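Local coordinates for Bse634I restriction endonuclease (Geobacillus stearothermophilus, PDB 1KNV), which cleaves double-stranded DNA as a type II restriction endonuclease of the PDDEXK nuclease superfamily, probably with the help of bound metal ions, at residues C10-K15 with R23-N28; E32-Q37 with D48-Y53; H36-G41 with N165-E170. All blocks are in the same frame, centred on the assembly; numbering follows the deposited sequence. Where two conformers were deposited one is given.

Contact 1 (C10-K15 with R23-N28); sequences CVEEYK and RIKPFN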
loop_
_atom_site.group_PDB
_atom_site.type_symbol
_atom_site.label_atom_id
_atom_site.label_comp_id
_atom_site.label_asym_id
_atom_site.label_seq_id
_atom_site.Cartn_x
_atom_site.Cartn_y
_atom_site.Cartn_z
ATOM N N CYS B 10 52.787 -21.205 1.252
ATOM C CA CYS B 10 51.877 -20.149 0.835
ATOM C C CYS B 10 51.858 -20.016 -0.680
ATOM O O CYS B 10 51.315 -19.054 -1.221
ATOM C CB CYS B 10 52.283 -18.824 1.473
ATOM S SG CYS B 10 53.863 -18.212 0.919
ATOM N N VAL B 11 52.475 -20.985 -1.349
ATOM C CA VAL B 11 52.532 -21.054 -2.809
ATOM C C VAL B 11 52.667 -22.534 -3.155
ATOM O O VAL B 11 53.270 -23.299 -2.403
ATOM C CB VAL B 11 53.737 -20.269 -3.406
ATOM C CG1 VAL B 11 53.578 -18.783 -3.139
ATOM C CG2 VAL B 11 55.045 -20.779 -2.826
ATOM N N GLU B 12 52.095 -22.939 -4.280
ATOM C CA GLU B 12 52.138 -24.336 -4.689
ATOM C C GLU B 12 52.313 -24.466 -6.196
ATOM O O GLU B 12 51.805 -23.642 -6.959
ATOM C CB GLU B 12 50.848 -25.026 -4.231
ATOM C CG GLU B 12 50.492 -26.318 -4.932
ATOM C CD GLU B 12 49.236 -26.945 -4.352
ATOM O OE1 GLU B 12 48.292 -26.196 -4.027
ATOM O OE2 GLU B 12 49.188 -28.188 -4.229
ATOM N N GLU B 13 53.065 -25.480 -6.622
ATOM C CA GLU B 13 53.273 -25.704 -8.051
ATOM C C GLU B 13 52.355 -26.828 -8.474
ATOM O O GLU B 13 52.108 -27.774 -7.732
ATOM C CB GLU B 13 54.690 -26.160 -8.405
ATOM C CG GLU B 13 55.788 -25.899 -7.406
ATOM C CD GLU B 13 57.095 -26.547 -7.859
ATOM O OE1 GLU B 13 57.050 -27.381 -8.799
ATOM O OE2 GLU B 13 58.158 -26.234 -7.276
ATOM N N TYR B 14 51.859 -26.729 -9.688
ATOM C CA TYR B 14 50.995 -27.761 -10.198
ATOM C C TYR B 14 51.077 -27.715 -11.705
ATOM O O TYR B 14 51.394 -26.678 -12.288
ATOM C CB TYR B 14 49.561 -27.535 -9.707
ATOM C CG TYR B 14 48.872 -26.326 -10.297
ATOM C CD1 TYR B 14 47.937 -26.465 -11.322
ATOM C CD2 TYR B 14 49.157 -25.040 -9.831
ATOM C CE1 TYR B 14 47.304 -25.357 -11.875
ATOM C CE2 TYR B 14 48.530 -23.921 -10.380
ATOM C CZ TYR B 14 47.602 -24.091 -11.400
ATOM O OH TYR B 14 46.976 -22.996 -11.954
ATOM N N LYS B 15 50.834 -28.854 -12.334
ATOM C CA LYS B 15 50.870 -28.911 -13.777
ATOM C C LYS B 15 49.458 -28.958 -14.342
ATOM O O LYS B 15 48.529 -29.477 -13.718
ATOM C CB LYS B 15 51.663 -30.122 -14.259
ATOM C CG LYS B 15 53.153 -30.030 -13.997
ATOM C CD LYS B 15 53.863 -31.210 -14.620
ATOM C CE LYS B 15 55.310 -31.288 -14.187
ATOM N NZ LYS B 15 55.962 -32.508 -14.747
ATOM N N ARG B 23 50.177 -21.445 -7.915
ATOM C CA ARG B 23 48.968 -20.948 -7.260
ATOM C C ARG B 23 49.288 -20.501 -5.838
ATOM O O ARG B 23 50.051 -21.155 -5.132
ATOM C CB ARG B 23 47.893 -22.039 -7.194
ATOM C CG ARG B 23 48.250 -23.181 -6.257
ATOM C CD ARG B 23 47.031 -23.963 -5.792
ATOM N NE ARG B 23 46.932 -25.281 -6.414
ATOM C CZ ARG B 23 46.366 -25.515 -7.594
ATOM N NH1 ARG B 23 45.840 -24.515 -8.298
ATOM N NH2 ARG B 23 46.321 -26.755 -8.071
ATOM N N ILE B 24 48.713 -19.384 -5.417
ATOM C CA ILE B 24 48.945 -18.915 -4.060
ATOM C C ILE B 24 48.005 -19.673 -3.125
ATOM O O ILE B 24 46.895 -20.032 -3.508
ATOM C CB ILE B 24 48.661 -17.415 -3.922
ATOM C CG1 ILE B 24 49.590 -16.630 -4.847
ATOM C CG2 ILE B 24 48.826 -16.985 -2.469
ATOM C CD1 ILE B 24 49.332 -15.145 -4.840
ATOM N N LYS B 25 48.462 -19.931 -1.907
ATOM C CA LYS B 25 47.651 -20.632 -0.918
ATOM C C LYS B 25 47.414 -19.623 0.205
ATOM O O LYS B 25 48.147 -19.598 1.195
ATOM C CB LYS B 25 48.405 -21.861 -0.399
ATOM C CG LYS B 25 48.852 -22.818 -1.494
ATOM C CD LYS B 25 47.676 -23.282 -2.333
ATOM C CE LYS B 25 46.724 -24.124 -1.510
ATOM N NZ LYS B 25 47.439 -25.291 -0.941
ATOM N N PRO B 26 46.379 -18.778 0.058
ATOM C CA PRO B 26 46.023 -17.742 1.034
ATOM C C PRO B 26 45.901 -18.183 2.474
ATOM O O PRO B 26 46.350 -17.490 3.377
ATOM C CB PRO B 26 44.709 -17.181 0.486
ATOM C CG PRO B 26 44.128 -18.340 -0.258
ATOM C CD PRO B 26 45.329 -18.905 -0.967
ATOM N N PHE B 27 45.305 -19.344 2.689
ATOM C CA PHE B 27 45.104 -19.844 4.039
ATOM C C PHE B 27 46.383 -20.292 4.724
ATOM O O PHE B 27 46.532 -20.117 5.932
ATOM C CB PHE B 27 44.064 -20.962 4.003
ATOM C CG PHE B 27 42.757 -20.533 3.391
ATOM C CD1 PHE B 27 42.148 -21.296 2.405
ATOM C CD2 PHE B 27 42.150 -19.340 3.785
ATOM C CE1 PHE B 27 40.948 -20.879 1.817
ATOM C CE2 PHE B 27 40.955 -18.916 3.206
ATOM C CZ PHE B 27 40.353 -19.686 2.220
ATOM N N ASN B 28 47.312 -20.863 3.964
ATOM C CA ASN B 28 48.578 -21.288 4.553
ATOM C C ASN B 28 49.398 -20.050 4.887
ATOM O O ASN B 28 50.167 -20.042 5.847
ATOM C CB ASN B 28 49.361 -22.194 3.599
ATOM C CG ASN B 28 48.616 -23.475 3.268
ATOM O OD1 ASN B 28 47.915 -24.044 4.112
ATOM N ND2 ASN B 28 48.776 -23.943 2.036
#
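The guanidinium of R23 lies flat over one face of the Y14 ring, the planes 16° apart, while its edge is turned to the carboxylate of E12. The guanidinium sits nearly over the ring, with NH1 displaced toward its rim; the shortest approach is 3.4 Å from R23 NH2 to Y14 CG, and R23 CZ sits 3.8 Å from the centroid of the Y14 ring and close to its normal, which makes this a cation-pi contact as well. At the edge, R23 NE donates to E12 OE1 over 2.9 Å. That oxygen lies in the guanidinium plane, yet it is met from above the carboxylate, whose plane stands 86° from the guanidinium; the bond is also bent, with 131° at the hydrogen. R23 reaches both partners because its chain bends at chi3. K25, folded back along its own length, brings NZ to the same E12 OE1 at a weak 3.3 Å, so one carboxylate oxygen serves two cations in a salt-bridge network.

Beneath these side chains the backbones run antiparallel. E12 and R23 form a hydrogen-bonded pair, E12 N to R23 O at 2.8 Å and R23 N to E12 O at 2.9 Å, followed by the non-hydrogen-bonded pair V11 and I24. Past it, K25 N reaches C10 O over 3.1 Å, where K25 takes the N-cap position of the next helix. These are the open ends of the beta hairpin 11-16/19-24: V11 and I24 share the face opposite the charged network, V11 packing on helix 43-60 and I24 on helix 68-93.

Contact 2 (E32-Q37 with D48-Y53); sequences ELYHHQ and DKLENY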
loop_
_atom_site.group_PDB
_atom_site.type_symbol
_atom_site.label_atom_id
_atom_site.label_comp_id
_atom_site.label_asym_id
_atom_site.label_seq_id
_atom_site.Cartn_x
_atom_site.Cartn_y
_atom_site.Cartn_z
ATOM N N GLU B 32 50.761 -19.485 8.678
ATOM C CA GLU B 32 52.201 -19.311 8.795
ATOM C C GLU B 32 52.567 -17.981 9.432
ATOM O O GLU B 32 53.564 -17.895 10.145
ATOM C CB GLU B 32 52.868 -19.426 7.411
ATOM C CG GLU B 32 53.146 -20.869 6.982
ATOM C CD GLU B 32 53.569 -20.965 5.525
ATOM O OE1 GLU B 32 54.199 -20.004 5.032
ATOM O OE2 GLU B 32 53.274 -22.001 4.890
ATOM N N LEU B 33 51.772 -16.949 9.188
ATOM C CA LEU B 33 52.094 -15.645 9.751
ATOM C C LEU B 33 51.288 -15.314 11.007
ATOM O O LEU B 33 51.517 -14.284 11.637
ATOM C CB LEU B 33 51.897 -14.546 8.719
ATOM C CG LEU B 33 52.775 -14.569 7.488
ATOM C CD1 LEU B 33 52.475 -13.368 6.607
ATOM C CD2 LEU B 33 54.195 -14.556 7.962
ATOM N N TYR B 34 50.370 -16.196 11.396
ATOM C CA TYR B 34 49.584 -15.958 12.604
ATOM C C TYR B 34 49.466 -17.173 13.522
ATOM O O TYR B 34 48.380 -17.542 13.963
ATOM C CB TYR B 34 48.199 -15.420 12.249
ATOM C CG TYR B 34 48.259 -14.112 11.484
ATOM C CD1 TYR B 34 48.232 -14.092 10.096
ATOM C CD2 TYR B 34 48.384 -12.905 12.151
ATOM C CE1 TYR B 34 48.332 -12.897 9.390
ATOM C CE2 TYR B 34 48.490 -11.709 11.454
ATOM C CZ TYR B 34 48.463 -11.721 10.077
ATOM O OH TYR B 34 48.574 -10.542 9.376
ATOM N N HIS B 35 50.614 -17.769 13.826
ATOM C CA HIS B 35 50.685 -18.921 14.710
ATOM C C HIS B 35 50.445 -18.509 16.150
ATOM O O HIS B 35 50.070 -19.342 16.966
ATOM C CB HIS B 35 52.070 -19.578 14.646
ATOM C CG HIS B 35 52.220 -20.594 13.558
ATOM N ND1 HIS B 35 52.648 -20.273 12.286
ATOM C CD2 HIS B 35 52.033 -21.936 13.561
ATOM C CE1 HIS B 35 52.722 -21.372 11.556
ATOM N NE2 HIS B 35 52.354 -22.397 12.306
ATOM N N HIS B 36 50.666 -17.236 16.470
ATOM C CA HIS B 36 50.501 -16.798 17.850
ATOM C C HIS B 36 49.615 -15.590 18.114
ATOM O O HIS B 36 49.467 -15.167 19.260
ATOM C CB HIS B 36 51.878 -16.561 18.482
ATOM C CG HIS B 36 52.718 -17.800 18.583
ATOM N ND1 HIS B 36 53.353 -18.363 17.497
ATOM C CD2 HIS B 36 53.012 -18.591 19.643
ATOM C CE1 HIS B 36 54.003 -19.448 17.880
ATOM N NE2 HIS B 36 53.811 -19.609 19.178
ATOM N N GLN B 37 49.015 -15.034 17.075
ATOM C CA GLN B 37 48.144 -13.882 17.268
ATOM C C GLN B 37 47.219 -13.691 16.080
ATOM O O GLN B 37 47.439 -14.263 15.008
ATOM C CB GLN B 37 48.974 -12.612 17.436
ATOM C CG GLN B 37 49.683 -12.188 16.155
ATOM C CD GLN B 37 50.172 -10.755 16.204
ATOM O OE1 GLN B 37 51.019 -10.410 17.026
ATOM N NE2 GLN B 37 49.636 -9.908 15.324
ATOM N N ASP B 48 49.411 -6.053 3.120
ATOM C CA ASP B 48 50.662 -5.803 2.398
ATOM C C ASP B 48 51.711 -6.785 2.896
ATOM O O ASP B 48 52.449 -7.354 2.104
ATOM C CB ASP B 48 51.160 -4.378 2.604
ATOM C CG ASP B 48 50.295 -3.365 1.900
ATOM O OD1 ASP B 48 49.532 -3.774 0.990
ATOM O OD2 ASP B 48 50.381 -2.171 2.255
ATOM N N LYS B 49 51.749 -7.004 4.209
ATOM C CA LYS B 49 52.695 -7.932 4.822
ATOM C C LYS B 49 52.522 -9.329 4.264
ATOM O O LYS B 49 53.491 -9.974 3.867
ATOM C CB LYS B 49 52.485 -7.954 6.329
ATOM C CG LYS B 49 52.934 -9.226 7.015
ATOM C CD LYS B 49 52.507 -9.192 8.471
ATOM C CE LYS B 49 52.842 -10.478 9.198
ATOM N NZ LYS B 49 52.314 -10.435 10.596
ATOM N N LEU B 50 51.278 -9.799 4.257
ATOM C CA LEU B 50 50.965 -11.115 3.732
ATOM C C LEU B 50 51.409 -11.180 2.273
ATOM O O LEU B 50 52.025 -12.157 1.849
ATOM C CB LEU B 50 49.457 -11.385 3.851
ATOM C CG LEU B 50 48.951 -11.811 5.238
ATOM C CD1 LEU B 50 47.476 -11.525 5.385
ATOM C CD2 LEU B 50 49.218 -13.291 5.434
ATOM N N GLU B 51 51.109 -10.133 1.512
ATOM C CA GLU B 51 51.491 -10.095 0.106
ATOM C C GLU B 51 53.001 -10.220 -0.064
ATOM O O GLU B 51 53.490 -11.117 -0.763
ATOM C CB GLU B 51 51.012 -8.799 -0.549
ATOM C CG GLU B 51 51.438 -8.687 -2.004
ATOM C CD GLU B 51 50.613 -7.696 -2.791
ATOM O OE1 GLU B 51 50.899 -7.524 -3.992
ATOM O OE2 GLU B 51 49.676 -7.096 -2.215
ATOM N N ASN B 52 53.731 -9.311 0.575
ATOM C CA ASN B 52 55.180 -9.314 0.506
ATOM C C ASN B 52 55.722 -10.652 0.975
ATOM O O ASN B 52 56.694 -11.166 0.421
ATOM C CB ASN B 52 55.753 -8.197 1.362
ATOM C CG ASN B 52 55.264 -6.842 0.930
ATOM O OD1 ASN B 52 55.076 -6.595 -0.262
ATOM N ND2 ASN B 52 55.066 -5.947 1.891
ATOM N N TYR B 53 55.096 -11.224 1.994
ATOM C CA TYR B 53 55.545 -12.512 2.482
ATOM C C TYR B 53 55.495 -13.533 1.361
ATOM O O TYR B 53 56.459 -14.251 1.120
ATOM C CB TYR B 53 54.664 -13.006 3.608
ATOM C CG TYR B 53 55.014 -14.410 4.030
ATOM C CD1 TYR B 53 56.205 -14.681 4.704
ATOM C CD2 TYR B 53 54.145 -15.465 3.782
ATOM C CE1 TYR B 53 56.514 -15.972 5.127
ATOM C CE2 TYR B 53 54.443 -16.759 4.199
ATOM C CZ TYR B 53 55.623 -17.005 4.874
ATOM O OH TYR B 53 55.896 -18.277 5.317
#
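The end of helix 26-33 meets the middle of helix 43-60 with the backbones well separated, the nearest alpha carbons being L33 and L50 at 7.6 Å, and Y34 is the first residue to leave helical angles. L33 fills the gap by sending its two methyls to different partners. L33 CD2 lies over the face of the Y53 ring, 3.9 Å from the centroid and 12° off the normal, a CH-pi contact. L33 CD1 touches Y53 CB and presses on L50 CD2 at 3.5 Å, tighter than usual for two methyl carbons. With CG anti to the backbone N (chi1 174°) the Y53 ring is carried across to the 32-37 side, where one face meets L33. The two helices are consecutive elements of the chain, joined by a loop that turns back, so that L33 and Y34 both meet the K49-L50 turn and L33 continues to Y53, one turn on.

At the far end of the Y53 ring, OH donates to E32 OE1, which lies near the ring plane; the modelled 2.4 Å is very short, so the exact length is doubtful. S8 OG is hydrogen-bonded to both Y53 OH and E32 OE1, and the backbone N of N9 holds E32 OE2. On the other flank the Y34 ring meets L50 CD2 edge-on at 4.1 Å from Y34 CE1, and its OH is bonded to N46. The extended aliphatic chain of K49 runs alongside, K49 CE 3.9 Å from L33 CD1.

Contact 3 (H36-G41 with N165-E170); sequences HQTPTG and NKLTHE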
loop_
_atom_site.group_PDB
_atom_site.type_symbol
_atom_site.label_atom_id
_atom_site.label_comp_id
_atom_site.label_asym_id
_atom_site.label_seq_id
_atom_site.Cartn_x
_atom_site.Cartn_y
_atom_site.Cartn_z
ATOM N N HIS B 36 50.666 -17.236 16.470
ATOM C CA HIS B 36 50.501 -16.798 17.850
ATOM C C HIS B 36 49.615 -15.590 18.114
ATOM O O HIS B 36 49.467 -15.167 19.260
ATOM C CB HIS B 36 51.878 -16.561 18.482
ATOM C CG HIS B 36 52.718 -17.800 18.583
ATOM N ND1 HIS B 36 53.353 -18.363 17.497
ATOM C CD2 HIS B 36 53.012 -18.591 19.643
ATOM C CE1 HIS B 36 54.003 -19.448 17.880
ATOM N NE2 HIS B 36 53.811 -19.609 19.178
ATOM N N GLN B 37 49.015 -15.034 17.075
ATOM C CA GLN B 37 48.144 -13.882 17.268
ATOM C C GLN B 37 47.219 -13.691 16.080
ATOM O O GLN B 37 47.439 -14.263 15.008
ATOM C CB GLN B 37 48.974 -12.612 17.436
ATOM C CG GLN B 37 49.683 -12.188 16.155
ATOM C CD GLN B 37 50.172 -10.755 16.204
ATOM O OE1 GLN B 37 51.019 -10.410 17.026
ATOM N NE2 GLN B 37 49.636 -9.908 15.324
ATOM N N THR B 38 46.180 -12.890 16.275
ATOM C CA THR B 38 45.262 -12.588 15.191
ATOM C C THR B 38 45.667 -11.212 14.692
ATOM O O THR B 38 46.269 -10.427 15.423
ATOM C CB THR B 38 43.785 -12.560 15.648
ATOM O OG1 THR B 38 43.662 -11.787 16.851
ATOM C CG2 THR B 38 43.266 -13.981 15.874
ATOM N N PRO B 39 45.358 -10.907 13.430
ATOM C CA PRO B 39 45.692 -9.615 12.823
ATOM C C PRO B 39 45.281 -8.408 13.674
ATOM O O PRO B 39 44.183 -8.375 14.227
ATOM C CB PRO B 39 44.951 -9.674 11.494
ATOM C CG PRO B 39 45.026 -11.145 11.146
ATOM C CD PRO B 39 44.692 -11.796 12.460
ATOM N N THR B 40 46.160 -7.415 13.776
ATOM C CA THR B 40 45.867 -6.217 14.560
ATOM C C THR B 40 46.406 -4.943 13.912
ATOM O O THR B 40 47.313 -4.987 13.085
ATOM C CB THR B 40 46.456 -6.325 15.984
ATOM O OG1 THR B 40 47.875 -6.531 15.905
ATOM C CG2 THR B 40 45.824 -7.489 16.733
ATOM N N GLY B 41 45.839 -3.805 14.293
ATOM C CA GLY B 41 46.294 -2.550 13.730
ATOM C C GLY B 41 45.749 -2.249 12.345
ATOM O O GLY B 41 44.542 -2.361 12.115
ATOM N N ASN B 165 42.562 -16.937 19.013
ATOM C CA ASN B 165 43.790 -16.246 19.377
ATOM C C ASN B 165 44.906 -16.403 18.374
ATOM O O ASN B 165 45.934 -15.737 18.473
ATOM C CB ASN B 165 44.261 -16.754 20.725
ATOM C CG ASN B 165 43.259 -16.488 21.806
ATOM O OD1 ASN B 165 43.219 -17.186 22.819
ATOM N ND2 ASN B 165 42.437 -15.462 21.605
ATOM N N LYS B 166 44.709 -17.300 17.418
ATOM C CA LYS B 166 45.696 -17.548 16.384
ATOM C C LYS B 166 44.997 -18.280 15.262
ATOM O O LYS B 166 44.043 -19.020 15.498
ATOM C CB LYS B 166 46.860 -18.365 16.952
ATOM C CG LYS B 166 46.438 -19.554 17.805
ATOM C CD LYS B 166 46.172 -20.796 16.964
ATOM C CE LYS B 166 47.471 -21.390 16.407
ATOM N NZ LYS B 166 48.353 -21.955 17.471
ATOM N N LEU B 167 45.466 -18.068 14.038
ATOM C CA LEU B 167 44.851 -18.689 12.874
ATOM C C LEU B 167 45.333 -20.101 12.584
ATOM O O LEU B 167 46.534 -20.387 12.604
ATOM C CB LEU B 167 45.072 -17.807 11.646
ATOM C CG LEU B 167 44.601 -16.361 11.793
ATOM C CD1 LEU B 167 44.762 -15.648 10.467
ATOM C CD2 LEU B 167 43.145 -16.328 12.261
ATOM N N THR B 168 44.372 -20.977 12.306
ATOM C CA THR B 168 44.627 -22.378 11.990
ATOM C C THR B 168 43.650 -22.800 10.875
ATOM O O THR B 168 42.624 -22.148 10.692
ATOM C CB THR B 168 44.408 -23.288 13.239
ATOM O OG1 THR B 168 43.008 -23.393 13.539
ATOM C CG2 THR B 168 45.115 -22.701 14.454
ATOM N N HIS B 169 43.973 -23.822 10.167
ATOM C CA HIS B 169 43.092 -24.304 9.076
ATOM C C HIS B 169 41.705 -24.577 9.630
ATOM O O HIS B 169 40.707 -24.388 8.938
ATOM C CB HIS B 169 43.646 -25.584 8.443
ATOM C CG HIS B 169 44.673 -25.344 7.379
ATOM N ND1 HIS B 169 45.811 -26.111 7.257
ATOM C CD2 HIS B 169 44.726 -24.429 6.383
ATOM C CE1 HIS B 169 46.527 -25.673 6.233
ATOM N NE2 HIS B 169 45.890 -24.653 5.690
ATOM N N GLU B 170 41.644 -25.004 10.876
ATOM C CA GLU B 170 40.378 -25.307 11.509
ATOM C C GLU B 170 39.514 -24.107 11.927
ATOM O O GLU B 170 38.337 -24.046 11.565
ATOM C CB GLU B 170 40.601 -26.224 12.707
ATOM C CG GLU B 170 39.324 -26.850 13.247
ATOM C CD GLU B 170 39.577 -27.728 14.466
ATOM O OE1 GLU B 170 40.743 -28.130 14.681
ATOM O OE2 GLU B 170 38.612 -28.030 15.207
#
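N165 touches the loop 36-41 through its carbonyl, its side chain pointing away: O lies 3.1 Å from Q37 CA, a CA-H...O contact with 128° at the hydrogen. Q37 N is also near this oxygen, at 3.5 Å, but the angle is too poor for a hydrogen bond. The T38 methyl rests against the following peptide, with CG2 3.8 Å from N165 C and 3.9 Å from K166 N. Next comes K166, whose alpha carbon and that of Q37 form the nearest such pair, 4.5 Å apart. Its CB packs at 4.0 Å against H36 N; beyond it the chain bends at chi2, chi3 and chi4 and leads away, NZ making a weak hydrogen bond to H35 O. L167 turns its methyls to the loop, CD1 lying 4.3 Å from P39 CD and CD2 equally far from T38 CG2. Both L167 and T38 also touch I85 of helix 68-93. T168 then caps helix 169-176.

The touching parts run 82° apart, a crossing of two loops and not strand pairing. The two segments touch by van der Waals contact and one CA-H...O approach; a conventional backbone hydrogen bond just outside, between L167 and Y34, holds the same two chain parts together.

The three contacts follow helix 26-33 and the loop after it. Contact 1 closes the beta hairpin and enters that helix, contact 2 takes its last turn onto helix 43-60, and contact 3 uses the loop between these helices, sharing H36 and Q37 with contact 2. The centres of contacts 1 and 2 lie about 15 Å apart, those of 2 and 3 about 9 Å, and those of 1 and 3 about 20 Å. C10 SG meets the Y53 ring between the first two. Contacts 1 and 2 are local in sequence, whereas contact 3 spans 123 residues, tying this N-terminal region to the lead-in of helix 169-176. All three lie away from the calcium sites.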